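Local coordinates for DynE8 (Micromonospora chersina, PDB 4AMM), which probably transfers acyl building blocks onto the carrier domain of an iterative polyketide synthase in enediyne biosynthesis, this chain being its acyltransferase domain, at residues 213-218 with 271-276; 232-237 with 252-257; 105-110 with 140-145. All blocks are in the same frame, centred on the assembly; numbering follows the deposited sequence.

In the fold
Interactions 1 and 2 both belong to the four-stranded ferredoxin-like part of the acyltransferase domain; their centres lie about 10 Å apart. Leu-254 of interaction 2 joins them from the helix, its CD1 lying 3.4 Å from Gly-214 C of interaction 1. Interaction 3 lies on the larger parallel-sheet part, also with its centre about 10 Å from that of interaction 1, and meets it where Ala-272 N probably donates to Pro-109 O, 2.8 Å away. Interactions 2 and 3 do not touch, their nearest atoms being about 10 Å apart. Interactions 1 and 3 meet at the junction of the two parts, where related acyltransferases have their active site.

Interaction 1: residues 213-218 with 271-276; sequences SGMLSL and LAVSHA
Met-215 lays its CB and CG over the CG1 branch of Val-273, CG at 3.7 Å from that methyl, and the two side chains cross obliquely. A bend at chi3 (85°) turns the methionine chain beyond its sulfur, while SD itself stays beside Val-273 CG1 and His-275 O. Across from the next part of strand 213-218, the loop residue Leu-271 divides its branches: CD1 faces Met-215 CB and CD2 packs on Ser-217 CB, 3.9 Å away. Leu-271 N donates an almost straight bond (169°) to Met-215 O over 3.1 Å, the donor lying off the carbonyl plane.

Beyond that bond the loop bows away through an inverse gamma turn centred on Ala-272, and two waters bridge the backbones. One accepts from Met-215 N and is placed to donate to Leu-271 O and Val-273 O; the second links Ser-213 N to Ser-274 O. At the strand's start Ser-213 OG, chi1 69°, accepts from Ala-276 N at 3.0 Å and also bonds Thr-209. With an alanine in place of Ser-213, Ala-276 N would probably lose this acceptor and Thr-209 a partner.

His-275 opens a His-Ala-Phe-His sequence, a signature associated with malonyl selectivity in related acyltransferases.

The loop that leaves edge strand 268-270 is held to strand 213-218 by two direct hydrogen bonds and by water bridges in place of continued strand pairing.

Interaction 2: residues 232-237 with 252-257; sequences TGAVVA and PELDRV
Glu-253 reaches along the turn formed by Thr-232 and Gly-233, starting at CB, which lies 3.6 Å from Thr-232 O. Its CG comes closer to the same oxygen, at 3.3 Å, and from there the chain runs extended (chi2 168°) beside Gly-233, with CD next to the glycine carbonyl. At the tip the two carboxylate oxygens have separate tasks. OE1 takes the backbone N-H of Thr-250, just ahead of helix 251-264, whereas OE2 accepts from a water that also donates to Gly-233 O, the water lying 2.7 Å from that oxygen. A side chain on Gly-233 would point into this carboxylate, and the residue's positive phi (91°) is itself one that glycine adopts readily.

The order of the four antiparallel strands here, 268-270, 213-218, 244-250, 235-241 (with short strand 331-332 added alongside 235-241), with helices 222-229 and 251-264 in the connections, is that of a ferredoxin-like fold, the small subdomain of acyltransferases. The contact ties the entrance of strand 235-241 to the helix that follows the next strand.

Arg-256, one turn on from Pro-252, hydrogen-bonds the same Thr-232 O that Glu-253 CB and CG merely pack against: NH1 donates to it over 2.8 Å, with the oxygen in the guanidinium plane but the donor 36° out of the carbonyl plane. The two side chains, arginine and threonine, run in opposite directions, Arg-256 CB against Thr-232 CG2 at 3.8 Å. Thr-232 OG1 accepts from Ala-234 N, closing an ST turn, and bonds Ala-229 as well. Deeper in, Val-257 CG2, anti to its carbonyl carbon, presses on Ala-234 CB at 3.5 Å, tighter than ordinary van der Waals contact, while Leu-254 CD2 lies more loosely against the same methyl.

Interaction 3: residues 105-110 with 140-145; sequences GQAAPV and EPVDTA
Gln-106 stands in the Phe-Pro-Gly-Gln sequence that runs from the end of strand 99-103 into the loop, a hallmark of acyltransferase domains, and its side chain spans to Val-142, just ahead of helix 144-165, and to Thr-144 in its first turn. In related transacylases the backbone N-H of the equivalent glutamine helps to form the oxyanion hole, and the same role is likely here; the side chain lies near the probable nucleophile elbow that includes Ser-176.

The glutamine chain is fully stretched, with CG opposite the backbone N (chi1 174°). This extension carries the amide across the CG1 branch of Val-142, which sits 3.3 Å from CD and nearly as close to CG. NE2 then donates a short, straight bond to Thr-144 OG1, 2.6 Å at 169°, with the hydroxyl oxygen close to the amide plane. The threonine side chain meets the glutamine at about a right angle, and its OG1 is also bonded to Gln-148 one turn along the helix. On the other side of the amide, OE1 has only a weak link, at 3.5 Å, to a water that donates more firmly to Val-142 O.

Val-142 uses its second methyl for the rest of the loop. CG2 lies 3.5 Å from Ala-107 O and also faces Ala-107 CB, while Pro-109 CD approaches it crosswise at 4.0 Å. Asp-143 occupies the N-cap of the helix, its OD1 accepting a weak bond from Ala-145 N.

With NE2 bound to the helix start and valine packed against CG and CD, the amide's rotation is defined chiefly from the nitrogen side, which probably helps to keep the backbone at Gln-106 in place.

Interaction 1: residues 213-218 with 271-276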
loop_
_atom_site.group_PDB
_atom_site.type_symbol
_atom_site.label_atom_id
_atom_site.label_comp_id
_atom_site.label_asym_id
_atom_site.label_seq_id
_atom_site.Cartn_x
_atom_site.Cartn_y
_atom_site.Cartn_z
ATOM N N SER A 213 2.836 9.087 -26.230
ATOM C CA SER A 213 3.404 7.918 -25.495
ATOM C C SER A 213 2.425 7.500 -24.470
ATOM O O SER A 213 1.494 8.154 -24.049
ATOM C CB SER A 213 4.794 8.277 -24.918
ATOM O OG SER A 213 4.746 9.207 -23.898
ATOM N N GLY A 214 2.706 6.316 -23.926
ATOM C CA GLY A 214 1.829 5.708 -22.925
ATOM C C GLY A 214 2.363 4.432 -22.332
ATOM O O GLY A 214 3.592 4.174 -22.415
ATOM N N MET A 215 1.413 3.654 -21.792
ATOM C CA MET A 215 1.771 2.429 -20.999
ATOM C C MET A 215 0.765 1.338 -21.310
ATOM O O MET A 215 -0.427 1.612 -21.592
ATOM C CB MET A 215 1.844 2.731 -19.467
ATOM C CG MET A 215 2.744 3.872 -19.165
ATOM S SD MET A 215 2.764 4.321 -17.412
ATOM C CE MET A 215 3.996 3.191 -16.688
ATOM N N LEU A 216 1.239 0.095 -21.248
ATOM C CA LEU A 216 0.492 -1.081 -21.650
ATOM C C LEU A 216 0.698 -2.158 -20.567
ATOM O O LEU A 216 1.885 -2.517 -20.324
ATOM C CB LEU A 216 0.947 -1.586 -23.020
ATOM C CG LEU A 216 0.207 -2.793 -23.597
ATOM C CD1 LEU A 216 -1.249 -2.383 -23.925
ATOM C CD2 LEU A 216 0.931 -3.230 -24.863
ATOM N N SER A 217 -0.338 -2.598 -19.905
ATOM C CA SER A 217 -0.204 -3.586 -18.841
ATOM C C SER A 217 -0.274 -4.974 -19.353
ATOM O O SER A 217 -1.224 -5.260 -20.138
ATOM C CB SER A 217 -1.241 -3.284 -17.822
ATOM O OG SER A 217 -1.038 -4.170 -16.702
ATOM N N LEU A 218 0.598 -5.871 -18.941
ATOM C CA LEU A 218 0.571 -7.238 -19.444
ATOM C C LEU A 218 0.313 -8.212 -18.293
ATOM O O LEU A 218 0.979 -8.138 -17.209
ATOM C CB LEU A 218 1.930 -7.652 -20.074
ATOM C CG LEU A 218 2.468 -6.694 -21.146
ATOM C CD1 LEU A 218 3.902 -6.968 -21.543
ATOM C CD2 LEU A 218 1.581 -6.734 -22.377
ATOM N N LEU A 271 -3.370 1.402 -20.744
ATOM C CA LEU A 271 -3.654 2.195 -19.596
ATOM C C LEU A 271 -4.012 3.652 -19.988
ATOM O O LEU A 271 -3.577 4.171 -21.029
ATOM C CB LEU A 271 -2.441 2.200 -18.623
ATOM C CG LEU A 271 -2.072 0.788 -18.149
ATOM C CD1 LEU A 271 -0.963 0.880 -17.190
ATOM C CD2 LEU A 271 -3.245 0.080 -17.449
ATOM N N ALA A 272 -4.805 4.283 -19.120
ATOM C CA ALA A 272 -5.172 5.709 -19.316
ATOM C C ALA A 272 -4.111 6.578 -18.740
ATOM O O ALA A 272 -4.185 7.066 -17.595
ATOM C CB ALA A 272 -6.536 6.006 -18.645
ATOM N N VAL A 273 -3.120 6.809 -19.568
ATOM C CA VAL A 273 -2.015 7.738 -19.302
ATOM C C VAL A 273 -1.541 8.229 -20.628
ATOM O O VAL A 273 -1.484 7.497 -21.621
ATOM C CB VAL A 273 -0.928 6.968 -18.478
ATOM C CG1 VAL A 273 -0.428 5.751 -19.190
ATOM C CG2 VAL A 273 0.154 7.800 -17.960
ATOM N N SER A 274 -1.063 9.481 -20.592
ATOM C CA SER A 274 -0.550 10.150 -21.793
ATOM C C SER A 274 0.921 10.290 -21.770
ATOM O O SER A 274 1.498 11.087 -22.517
ATOM C CB SER A 274 -1.148 11.609 -21.846
ATOM O OG SER A 274 -2.566 11.529 -21.942
ATOM N N HIS A 275 1.608 9.533 -20.867
ATOM C CA HIS A 275 3.084 9.546 -20.742
ATOM C C HIS A 275 3.583 8.162 -20.599
ATOM O O HIS A 275 2.950 7.367 -19.880
ATOM C CB HIS A 275 3.495 10.287 -19.516
ATOM C CG HIS A 275 3.149 11.734 -19.477
ATOM N ND1 HIS A 275 1.873 12.164 -19.195
ATOM C CD2 HIS A 275 3.927 12.837 -19.618
ATOM C CE1 HIS A 275 1.881 13.501 -19.140
ATOM N NE2 HIS A 275 3.091 13.924 -19.466
ATOM N N ALA A 276 4.705 7.896 -21.219
ATOM C CA ALA A 276 5.467 6.658 -20.990
ATOM C C ALA A 276 6.284 6.846 -19.713
ATOM O O ALA A 276 7.524 7.023 -19.780
ATOM C CB ALA A 276 6.360 6.377 -22.215
HETATM O O HOH W 1 0.958 11.209 -25.175
HETATM O O HOH W 2 -1.250 4.696 -22.391
#

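Interaction 2: residues 232-237 with 252-257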
loop_
_atom_site.group_PDB
_atom_site.type_symbol
_atom_site.label_atom_id
_atom_site.label_comp_id
_atom_site.label_asym_id
_atom_site.label_seq_id
_atom_site.Cartn_x
_atom_site.Cartn_y
_atom_site.Cartn_z
ATOM N N THR A 232 11.060 -4.026 -30.131
ATOM C CA THR A 232 9.873 -3.161 -30.400
ATOM C C THR A 232 10.110 -1.681 -30.111
ATOM O O THR A 232 9.368 -0.827 -30.576
ATOM C CB THR A 232 8.669 -3.538 -29.629
ATOM O OG1 THR A 232 8.875 -3.259 -28.194
ATOM C CG2 THR A 232 8.245 -4.973 -29.829
ATOM N N GLY A 233 11.134 -1.379 -29.273
ATOM C CA GLY A 233 11.285 -0.042 -28.710
ATOM C C GLY A 233 10.602 0.167 -27.376
ATOM O O GLY A 233 10.972 1.129 -26.688
ATOM N N ALA A 234 9.611 -0.646 -27.057
ATOM C CA ALA A 234 9.019 -0.495 -25.714
ATOM C C ALA A 234 9.916 -1.103 -24.700
ATOM O O ALA A 234 10.709 -2.007 -25.001
ATOM C CB ALA A 234 7.680 -1.241 -25.726
ATOM N N VAL A 235 9.781 -0.615 -23.450
ATOM C CA VAL A 235 10.636 -1.100 -22.321
ATOM C C VAL A 235 9.807 -1.372 -21.132
ATOM O O VAL A 235 8.675 -0.852 -20.951
ATOM C CB VAL A 235 11.717 -0.069 -21.977
ATOM C CG1 VAL A 235 12.637 0.137 -23.260
ATOM C CG2 VAL A 235 11.160 1.214 -21.434
ATOM N N VAL A 236 10.346 -2.187 -20.206
ATOM C CA VAL A 236 9.649 -2.418 -18.947
ATOM C C VAL A 236 9.629 -1.171 -18.118
ATOM O O VAL A 236 10.692 -0.515 -17.902
ATOM C CB VAL A 236 10.358 -3.551 -18.191
ATOM C CG1 VAL A 236 9.766 -3.761 -16.831
ATOM C CG2 VAL A 236 10.184 -4.902 -18.949
ATOM N N ALA A 237 8.439 -0.783 -17.655
ATOM C CA ALA A 237 8.232 0.365 -16.835
ATOM C C ALA A 237 7.946 -0.023 -15.409
ATOM O O ALA A 237 8.459 0.638 -14.490
ATOM C CB ALA A 237 7.023 1.164 -17.444
ATOM N N PRO A 252 3.461 3.931 -31.502
ATOM C CA PRO A 252 3.946 2.839 -32.367
ATOM C C PRO A 252 4.645 1.644 -31.680
ATOM O O PRO A 252 4.485 0.474 -32.059
ATOM C CB PRO A 252 4.887 3.542 -33.415
ATOM C CG PRO A 252 4.304 4.899 -33.425
ATOM C CD PRO A 252 3.940 5.240 -31.973
ATOM N N GLU A 253 5.435 1.968 -30.659
ATOM C CA GLU A 253 6.100 0.899 -29.958
ATOM C C GLU A 253 5.153 0.018 -29.200
ATOM O O GLU A 253 5.295 -1.182 -29.197
ATOM C CB GLU A 253 7.141 1.545 -28.984
ATOM C CG GLU A 253 8.337 2.209 -29.748
ATOM C CD GLU A 253 9.251 3.112 -28.933
ATOM O OE1 GLU A 253 8.915 3.571 -27.820
ATOM O OE2 GLU A 253 10.351 3.431 -29.472
ATOM N N LEU A 254 4.231 0.676 -28.516
ATOM C CA LEU A 254 3.184 -0.054 -27.778
ATOM C C LEU A 254 2.316 -0.908 -28.711
ATOM O O LEU A 254 1.976 -2.042 -28.380
ATOM C CB LEU A 254 2.347 0.870 -26.917
ATOM C CG LEU A 254 3.160 1.606 -25.832
ATOM C CD1 LEU A 254 2.193 2.486 -25.162
ATOM C CD2 LEU A 254 3.760 0.614 -24.855
ATOM N N ASP A 255 2.049 -0.365 -29.907
ATOM C CA ASP A 255 1.274 -1.183 -30.871
ATOM C C ASP A 255 2.003 -2.449 -31.304
ATOM O O ASP A 255 1.378 -3.512 -31.457
ATOM C CB ASP A 255 1.004 -0.307 -32.106
ATOM C CG ASP A 255 -0.118 0.731 -31.898
ATOM O OD1 ASP A 255 -0.873 0.730 -30.888
ATOM O OD2 ASP A 255 -0.202 1.574 -32.830
ATOM N N ARG A 256 3.345 -2.428 -31.395
ATOM C CA ARG A 256 4.152 -3.619 -31.685
ATOM C C ARG A 256 3.990 -4.646 -30.570
ATOM O O ARG A 256 3.907 -5.863 -30.823
ATOM C CB ARG A 256 5.657 -3.305 -31.973
ATOM C CG ARG A 256 5.839 -2.315 -33.154
ATOM C CD ARG A 256 7.265 -1.836 -33.177
ATOM N NE ARG A 256 7.414 -0.803 -34.182
ATOM C CZ ARG A 256 8.091 0.299 -34.048
ATOM N NH1 ARG A 256 8.762 0.556 -32.931
ATOM N NH2 ARG A 256 8.064 1.215 -35.037
ATOM N N VAL A 257 4.029 -4.173 -29.318
ATOM C CA VAL A 257 3.905 -5.128 -28.229
ATOM C C VAL A 257 2.489 -5.695 -28.206
ATOM O O VAL A 257 2.350 -6.859 -27.913
ATOM C CB VAL A 257 4.212 -4.375 -26.863
ATOM C CG1 VAL A 257 4.029 -5.340 -25.663
ATOM C CG2 VAL A 257 5.662 -3.834 -26.806
HETATM O O HOH W 3 12.749 2.979 -27.632
#

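Interaction 3: residues 105-110 with 140-145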
loop_
_atom_site.group_PDB
_atom_site.type_symbol
_atom_site.label_atom_id
_atom_site.label_comp_id
_atom_site.label_asym_id
_atom_site.label_seq_id
_atom_site.Cartn_x
_atom_site.Cartn_y
_atom_site.Cartn_z
ATOM N N GLY A 105 1.958 4.846 -5.010
ATOM C CA GLY A 105 2.140 5.965 -5.990
ATOM C C GLY A 105 0.802 6.325 -6.599
ATOM O O GLY A 105 -0.303 6.049 -6.038
ATOM N N GLN A 106 0.929 6.947 -7.775
ATOM C CA GLN A 106 -0.287 7.344 -8.481
ATOM C C GLN A 106 -1.106 6.160 -9.042
ATOM O O GLN A 106 -0.543 5.145 -9.417
ATOM C CB GLN A 106 0.157 8.471 -9.456
ATOM C CG GLN A 106 -0.833 8.980 -10.395
ATOM C CD GLN A 106 -0.164 9.923 -11.383
ATOM O OE1 GLN A 106 -0.090 9.655 -12.581
ATOM N NE2 GLN A 106 0.347 10.983 -10.886
ATOM N N ALA A 107 -2.448 6.267 -9.049
ATOM C CA ALA A 107 -3.364 5.274 -9.633
ATOM C C ALA A 107 -3.006 5.021 -11.094
ATOM O O ALA A 107 -2.482 5.899 -11.771
ATOM C CB ALA A 107 -4.800 5.799 -9.539
ATOM N N ALA A 108 -3.275 3.800 -11.550
ATOM C CA ALA A 108 -2.969 3.373 -12.896
ATOM C C ALA A 108 -4.249 2.924 -13.652
ATOM O O ALA A 108 -4.432 1.726 -13.875
ATOM C CB ALA A 108 -1.960 2.193 -12.836
ATOM N N PRO A 109 -5.145 3.880 -14.005
ATOM C CA PRO A 109 -6.442 3.438 -14.557
ATOM C C PRO A 109 -6.306 2.826 -15.938
ATOM O O PRO A 109 -5.417 3.133 -16.678
ATOM C CB PRO A 109 -7.244 4.759 -14.669
ATOM C CG PRO A 109 -6.105 5.861 -14.747
ATOM C CD PRO A 109 -5.148 5.334 -13.759
ATOM N N VAL A 110 -7.202 1.908 -16.237
ATOM C CA VAL A 110 -7.274 1.255 -17.519
ATOM C C VAL A 110 -7.980 2.210 -18.482
ATOM O O VAL A 110 -8.922 2.945 -18.087
ATOM C CB VAL A 110 -8.058 -0.073 -17.315
ATOM C CG1 VAL A 110 -8.636 -0.603 -18.619
ATOM C CG2 VAL A 110 -7.167 -1.069 -16.576
ATOM N N GLU A 140 -10.055 9.179 -18.023
ATOM C CA GLU A 140 -9.131 10.301 -18.141
ATOM C C GLU A 140 -7.877 9.907 -17.420
ATOM O O GLU A 140 -7.959 9.279 -16.363
ATOM C CB GLU A 140 -9.678 11.582 -17.505
ATOM C CG GLU A 140 -10.299 12.535 -18.521
ATOM C CD GLU A 140 -10.392 13.953 -17.989
ATOM O OE1 GLU A 140 -9.391 14.444 -17.397
ATOM O OE2 GLU A 140 -11.466 14.582 -18.164
ATOM N N PRO A 141 -6.710 10.255 -17.988
ATOM C CA PRO A 141 -5.478 10.031 -17.211
ATOM C C PRO A 141 -5.507 10.777 -15.873
ATOM O O PRO A 141 -6.226 11.785 -15.735
ATOM C CB PRO A 141 -4.393 10.653 -18.093
ATOM C CG PRO A 141 -4.905 10.639 -19.441
ATOM C CD PRO A 141 -6.413 10.916 -19.266
ATOM N N VAL A 142 -4.696 10.323 -14.911
ATOM C CA VAL A 142 -4.457 11.108 -13.684
ATOM C C VAL A 142 -3.800 12.496 -14.098
ATOM O O VAL A 142 -2.935 12.510 -14.962
ATOM C CB VAL A 142 -3.523 10.278 -12.753
ATOM C CG1 VAL A 142 -3.199 11.104 -11.522
ATOM C CG2 VAL A 142 -4.193 8.903 -12.328
ATOM N N ASP A 143 -4.212 13.638 -13.528
ATOM C CA ASP A 143 -3.465 14.926 -13.799
ATOM C C ASP A 143 -2.296 14.927 -12.797
ATOM O O ASP A 143 -2.462 15.257 -11.588
ATOM C CB ASP A 143 -4.322 16.162 -13.553
ATOM C CG ASP A 143 -3.534 17.479 -13.652
ATOM O OD1 ASP A 143 -2.285 17.507 -13.625
ATOM O OD2 ASP A 143 -4.190 18.543 -13.777
ATOM N N THR A 144 -1.125 14.533 -13.303
ATOM C CA THR A 144 -0.040 14.152 -12.411
ATOM C C THR A 144 0.468 15.351 -11.584
ATOM O O THR A 144 0.943 15.182 -10.441
ATOM C CB THR A 144 1.079 13.396 -13.198
ATOM O OG1 THR A 144 1.851 12.591 -12.275
ATOM C CG2 THR A 144 2.077 14.300 -13.836
ATOM N N ALA A 145 0.387 16.599 -12.080
ATOM C CA ALA A 145 0.913 17.767 -11.317
ATOM C C ALA A 145 0.058 17.981 -10.049
ATOM O O ALA A 145 0.533 18.500 -9.100
ATOM C CB ALA A 145 0.898 19.015 -12.193
HETATM O O HOH W 4 -1.121 10.547 -15.764
#